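Local coordinates for protein putative ring-cleaving dioxygenase MhqO (Bacillus subtilis subsp. subtilis, PDB 3OAJ) that is a putative iron-dependent extradiol ring-cleavage dioxygenase that may contribute to the breakdown of aromatic compounds, at residues A[14-18]-A[121-125]; A[225-229]-A[252-256]. One frame throughout, in Å; residues are numbered along the deposited sequence.

Contact 1 (A[14-18]-A[121-125])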
loop_
_atom_site.group_PDB
_atom_site.type_symbol
_atom_site.label_atom_id
_atom_site.label_comp_id
_atom_site.label_asym_id
_atom_site.label_seq_id
_atom_site.Cartn_x
_atom_site.Cartn_y
_atom_site.Cartn_z
ATOM N N ALA A 14 -3.014 3.333 -4.751
ATOM C CA ALA A 14 -2.808 4.702 -5.205
ATOM C C ALA A 14 -3.104 4.890 -6.684
ATOM O O ALA A 14 -2.953 3.971 -7.479
ATOM C CB ALA A 14 -1.374 5.125 -4.923
ATOM N N ILE A 15 -3.528 6.102 -7.036
ATOM C CA ILE A 15 -3.685 6.482 -8.433
ATOM C C ILE A 15 -2.387 7.169 -8.838
ATOM O O ILE A 15 -1.897 8.047 -8.127
ATOM C CB ILE A 15 -4.903 7.414 -8.653
ATOM C CG1 ILE A 15 -6.197 6.680 -8.271
ATOM C CG2 ILE A 15 -4.952 7.859 -10.096
ATOM C CD1 ILE A 15 -7.481 7.516 -8.402
ATOM N N VAL A 16 -1.810 6.726 -9.956
ATOM C CA VAL A 16 -0.538 7.281 -10.448
ATOM C C VAL A 16 -0.588 7.528 -11.957
ATOM O O VAL A 16 -1.655 7.479 -12.556
ATOM C CB VAL A 16 0.668 6.374 -10.066
ATOM C CG1 VAL A 16 0.865 6.338 -8.539
ATOM C CG2 VAL A 16 0.514 4.967 -10.664
ATOM N N GLY A 17 0.576 7.790 -12.554
ATOM C CA GLY A 17 0.708 8.103 -13.981
ATOM C C GLY A 17 1.036 6.889 -14.833
ATOM O O GLY A 17 0.608 5.780 -14.536
ATOM N N HIS A 18 1.798 7.108 -15.901
ATOM C CA HIS A 18 2.115 6.063 -16.875
ATOM C C HIS A 18 2.590 4.755 -16.230
ATOM O O HIS A 18 3.494 4.787 -15.388
ATOM C CB HIS A 18 3.216 6.582 -17.809
ATOM C CG HIS A 18 3.346 5.818 -19.091
ATOM N ND1 HIS A 18 3.777 4.508 -19.144
ATOM C CD2 HIS A 18 3.138 6.197 -20.375
ATOM C CE1 HIS A 18 3.808 4.105 -20.402
ATOM N NE2 HIS A 18 3.431 5.113 -21.170
ATOM N N ASP A 121 7.901 9.338 -5.066
ATOM C CA ASP A 121 7.935 8.560 -6.299
ATOM C C ASP A 121 7.729 9.520 -7.487
ATOM O O ASP A 121 7.542 10.720 -7.272
ATOM C CB ASP A 121 6.961 7.358 -6.231
ATOM C CG ASP A 121 5.520 7.674 -6.653
ATOM O OD1 ASP A 121 5.147 8.831 -6.960
ATOM O OD2 ASP A 121 4.733 6.691 -6.692
ATOM N N PRO A 122 7.811 9.011 -8.734
ATOM C CA PRO A 122 7.786 9.894 -9.909
ATOM C C PRO A 122 6.483 10.652 -10.095
ATOM O O PRO A 122 6.443 11.641 -10.839
ATOM C CB PRO A 122 8.010 8.934 -11.081
ATOM C CG PRO A 122 8.642 7.735 -10.477
ATOM C CD PRO A 122 8.042 7.611 -9.117
ATOM N N HIS A 123 5.423 10.192 -9.440
ATOM C CA HIS A 123 4.114 10.801 -9.621
ATOM C C HIS A 123 3.646 11.591 -8.394
ATOM O O HIS A 123 2.511 12.043 -8.337
ATOM C CB HIS A 123 3.125 9.728 -10.085
ATOM C CG HIS A 123 3.571 9.030 -11.336
ATOM N ND1 HIS A 123 3.634 7.658 -11.452
ATOM C CD2 HIS A 123 4.022 9.528 -12.513
ATOM C CE1 HIS A 123 4.082 7.342 -12.656
ATOM N NE2 HIS A 123 4.315 8.459 -13.323
ATOM N N GLY A 124 4.557 11.779 -7.437
ATOM C CA GLY A 124 4.318 12.643 -6.289
ATOM C C GLY A 124 3.922 11.973 -4.986
ATOM O O GLY A 124 3.729 12.665 -3.988
ATOM N N LEU A 125 3.789 10.645 -4.953
ATOM C CA LEU A 125 3.450 10.020 -3.668
ATOM C C LEU A 125 4.611 10.179 -2.693
ATOM O O LEU A 125 5.773 10.095 -3.103
ATOM C CB LEU A 125 3.144 8.537 -3.852
ATOM C CG LEU A 125 1.944 8.130 -4.718
ATOM C CD1 LEU A 125 1.914 6.612 -4.969
ATOM C CD2 LEU A 125 0.654 8.605 -4.062
#

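Contact 2 (A[225-229]-A[252-256]). With SO4 (sulfate ion), chain D.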
loop_
_atom_site.group_PDB
_atom_site.type_symbol
_atom_site.label_atom_id
_atom_site.label_comp_id
_atom_site.label_asym_id
_atom_site.label_seq_id
_atom_site.Cartn_x
_atom_site.Cartn_y
_atom_site.Cartn_z
ATOM N N ASP A 225 -9.241 -14.327 7.367
ATOM C CA ASP A 225 -9.991 -15.169 6.445
ATOM C C ASP A 225 -11.375 -14.564 6.221
ATOM O O ASP A 225 -11.686 -13.502 6.771
ATOM C CB ASP A 225 -10.060 -16.629 6.950
ATOM C CG ASP A 225 -10.631 -16.765 8.358
ATOM O OD1 ASP A 225 -11.365 -15.876 8.839
ATOM O OD2 ASP A 225 -10.375 -17.828 8.977
ATOM N N ASP A 226 -12.190 -15.222 5.395
ATOM C CA ASP A 226 -13.528 -14.734 5.082
ATOM C C ASP A 226 -14.378 -14.546 6.336
ATOM O O ASP A 226 -15.064 -13.527 6.458
ATOM C CB ASP A 226 -14.239 -15.659 4.092
ATOM C CG ASP A 226 -13.620 -15.622 2.709
ATOM O OD1 ASP A 226 -12.857 -14.681 2.409
ATOM O OD2 ASP A 226 -13.916 -16.526 1.902
ATOM N N GLU A 227 -14.356 -15.521 7.252
ATOM C CA GLU A 227 -15.151 -15.422 8.487
ATOM C C GLU A 227 -14.790 -14.188 9.317
ATOM O O GLU A 227 -15.657 -13.459 9.783
ATOM C CB GLU A 227 -15.065 -16.709 9.323
ATOM C CG GLU A 227 -16.038 -16.759 10.508
ATOM C CD GLU A 227 -17.524 -16.705 10.111
ATOM O OE1 GLU A 227 -17.894 -17.166 8.999
ATOM O OE2 GLU A 227 -18.331 -16.208 10.933
ATOM N N ASP A 228 -13.505 -13.922 9.454
ATOM C CA ASP A 228 -13.028 -12.776 10.220
ATOM C C ASP A 228 -13.514 -11.482 9.546
ATOM O O ASP A 228 -13.983 -10.559 10.212
ATOM C CB ASP A 228 -11.497 -12.865 10.276
ATOM C CG ASP A 228 -10.859 -11.847 11.191
ATOM O OD1 ASP A 228 -11.474 -11.429 12.195
ATOM O OD2 ASP A 228 -9.702 -11.489 10.911
ATOM N N GLN A 229 -13.422 -11.441 8.215
ATOM C CA GLN A 229 -13.907 -10.275 7.485
ATOM C C GLN A 229 -15.409 -10.037 7.679
ATOM O O GLN A 229 -15.847 -8.882 7.815
ATOM C CB GLN A 229 -13.575 -10.376 5.996
ATOM C CG GLN A 229 -14.173 -9.248 5.176
ATOM C CD GLN A 229 -13.756 -9.335 3.745
ATOM O OE1 GLN A 229 -14.163 -10.229 3.016
ATOM N NE2 GLN A 229 -12.899 -8.414 3.339
ATOM N N PHE A 252 -8.191 -11.579 -3.064
ATOM C CA PHE A 252 -8.684 -11.341 -1.691
ATOM C C PHE A 252 -10.129 -10.875 -1.842
ATOM O O PHE A 252 -10.526 -10.455 -2.928
ATOM C CB PHE A 252 -7.845 -10.271 -0.949
ATOM C CG PHE A 252 -7.670 -8.990 -1.715
ATOM C CD1 PHE A 252 -8.602 -7.958 -1.613
ATOM C CD2 PHE A 252 -6.575 -8.821 -2.571
ATOM C CE1 PHE A 252 -8.443 -6.769 -2.321
ATOM C CE2 PHE A 252 -6.429 -7.628 -3.295
ATOM C CZ PHE A 252 -7.369 -6.615 -3.196
ATOM N N ASN A 253 -10.908 -10.975 -0.761
ATOM C CA ASN A 253 -12.224 -10.342 -0.664
ATOM C C ASN A 253 -12.049 -9.033 0.103
ATOM O O ASN A 253 -11.166 -8.923 0.959
ATOM C CB ASN A 253 -13.221 -11.268 0.039
ATOM C CG ASN A 253 -13.557 -12.504 -0.789
ATOM O OD1 ASN A 253 -13.593 -12.451 -2.017
ATOM N ND2 ASN A 253 -13.758 -13.635 -0.116
ATOM N N ALA A 254 -12.871 -8.045 -0.236
ATOM C CA ALA A 254 -12.768 -6.684 0.286
ATOM C C ALA A 254 -14.085 -6.136 0.815
ATOM O O ALA A 254 -15.131 -6.386 0.237
ATOM C CB ALA A 254 -12.264 -5.760 -0.807
ATOM N N ILE A 255 -14.010 -5.399 1.927
ATOM C CA ILE A 255 -15.067 -4.474 2.344
ATOM C C ILE A 255 -14.427 -3.115 2.561
ATOM O O ILE A 255 -13.246 -3.024 2.915
ATOM C CB ILE A 255 -15.807 -4.927 3.628
ATOM C CG1 ILE A 255 -14.834 -5.106 4.809
ATOM C CG2 ILE A 255 -16.550 -6.235 3.357
ATOM C CD1 ILE A 255 -15.520 -5.481 6.127
ATOM N N TYR A 256 -15.217 -2.071 2.341
ATOM C CA TYR A 256 -14.732 -0.680 2.443
ATOM C C TYR A 256 -15.602 0.147 3.381
ATOM O O TYR A 256 -16.826 -0.008 3.416
ATOM C CB TYR A 256 -14.727 0.000 1.061
ATOM C CG TYR A 256 -13.969 -0.755 -0.020
ATOM C CD1 TYR A 256 -12.634 -0.460 -0.306
ATOM C CD2 TYR A 256 -14.585 -1.788 -0.740
ATOM C CE1 TYR A 256 -11.937 -1.168 -1.301
ATOM C CE2 TYR A 256 -13.909 -2.493 -1.727
ATOM C CZ TYR A 256 -12.585 -2.186 -2.000
ATOM O OH TYR A 256 -11.906 -2.887 -2.982
HETATM S S SO4 D . -8.540 -2.613 -4.049
HETATM O O1 SO4 D . -9.668 -1.684 -4.038
HETATM O O2 SO4 D . -8.407 -3.324 -5.305
HETATM O O3 SO4 D . -7.280 -1.935 -3.738
HETATM O O4 SO4 D . -8.821 -3.633 -3.034
HETATM O O HOH W 1 -13.757 -16.677 -0.731
#

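Contact 1 (A[14-18]-A[121-125])
Asp121 OD1 is gripped by the backbone N of both His123 and Leu125, the two residues that do most to meet the end of strand 9-16. His123 N is 2.8 Å from Asp121 OD1 and closes an Asx turn; Leu125 N, 3.0 Å from the same oxygen, arrives from the opposite face of the carboxylate. Both donors stand well out of the plane of the group, which thus staples a type I beta turn running from Asp121 to Gly124. The other oxygen, OD2, bonds to Tyr26 of helix 19-29.

With CG anti to its own carbonyl carbon (chi1 -56°), the imidazole of His123 is laid with one face against the chain at Gly17. Gly17 CA sits 3.7 Å from the ring centroid and only 9° off the normal, a CH-pi contact, while Pro122 CB covers the opposite face. The side chains of Val16 and His123 cross at about a right angle, with Val16 CB 3.5 Å from His123 ND1. Toward Ala14, Leu125 CD1 reaches Ala14 CB at 3.6 Å and Val16 CG1 at 3.7 Å. NE2 of His123 is hydrogen-bonded to Glu21 OE1 of helix 19-29, and this probably fixes the rotation of the ring. The turn therefore spends its carboxylate and NE2 on its own backbone and that helix, and presents mainly carbon and a ring face to the strand end.

Contact 2 (A[225-229]-A[252-256])
Asn253 ND2 donates to Asp226 OD1 at 2.9 Å, and a water doubles the link, donating to Asp226 OD2 and accepting from Asn253 ND2. The direct bond is bent (140°) and comes from above the carboxylate plane. These residues join the first turn of helix 226-238 to strand 253-258, a helix-on-sheet contact in the βαβββ architecture of the vicinal oxygen chelate (VOC) fold, within the second VOC range.

One turn along, the extended side chain of Gln229, with CG anti to the backbone N (chi1 175°), reaches across to the strand, where NE2 donates to Asn253 O at 3.0 Å. The donor stands above the carbonyl plane, 61° out of it. Gln229 OE1 lies 3.3 Å from Asn253 CB, so the amide rests against the strand. The buried NE2 is satisfied by Asn253 O and, weakly, by Ile267 O of strand 264-269. Next to it, Ile255 slides past Gln229 in the opposite direction, bringing CD1 to 3.8 Å from Gln229 O. Asp225 caps the helix, its OD1 accepting from Asp228 N.

Ala254 CB points away from the helix, and its side chain touches that of Glu266, a ligand of the bound zinc. A sulfate, probably from the crystallisation liquor, is bound by Thr13 and by Tyr256, whose side chain also touches Glu266. Tyr256 OH donates to sulfate O1 at 2.8 Å. A different sulfate oxygen, O4, lies at the edge of the Phe252 ring, 3.2 Å from Phe252 CE1.

Contact 1 closes along the chain before contact 2 opens, the first within the first VOC range and the second within the other. Their centres lie 27 Å apart on opposite sides of the chain's centre, and their nearest atoms are about 11 Å apart. Strands 9-16 and 253-258 belong to one mixed sheet, separated by strands 215-223 and 264-269. His11, His218 and Glu266, which hold the zinc and are the predicted iron ligands, come from 9-16 and these two intervening strands. Contact 1 ties this sheet to the loop joining two strands of the other sheet, whereas contact 2 attaches a helix to it, so contact 1 sits on one metal-bearing strand and contact 2 beside another.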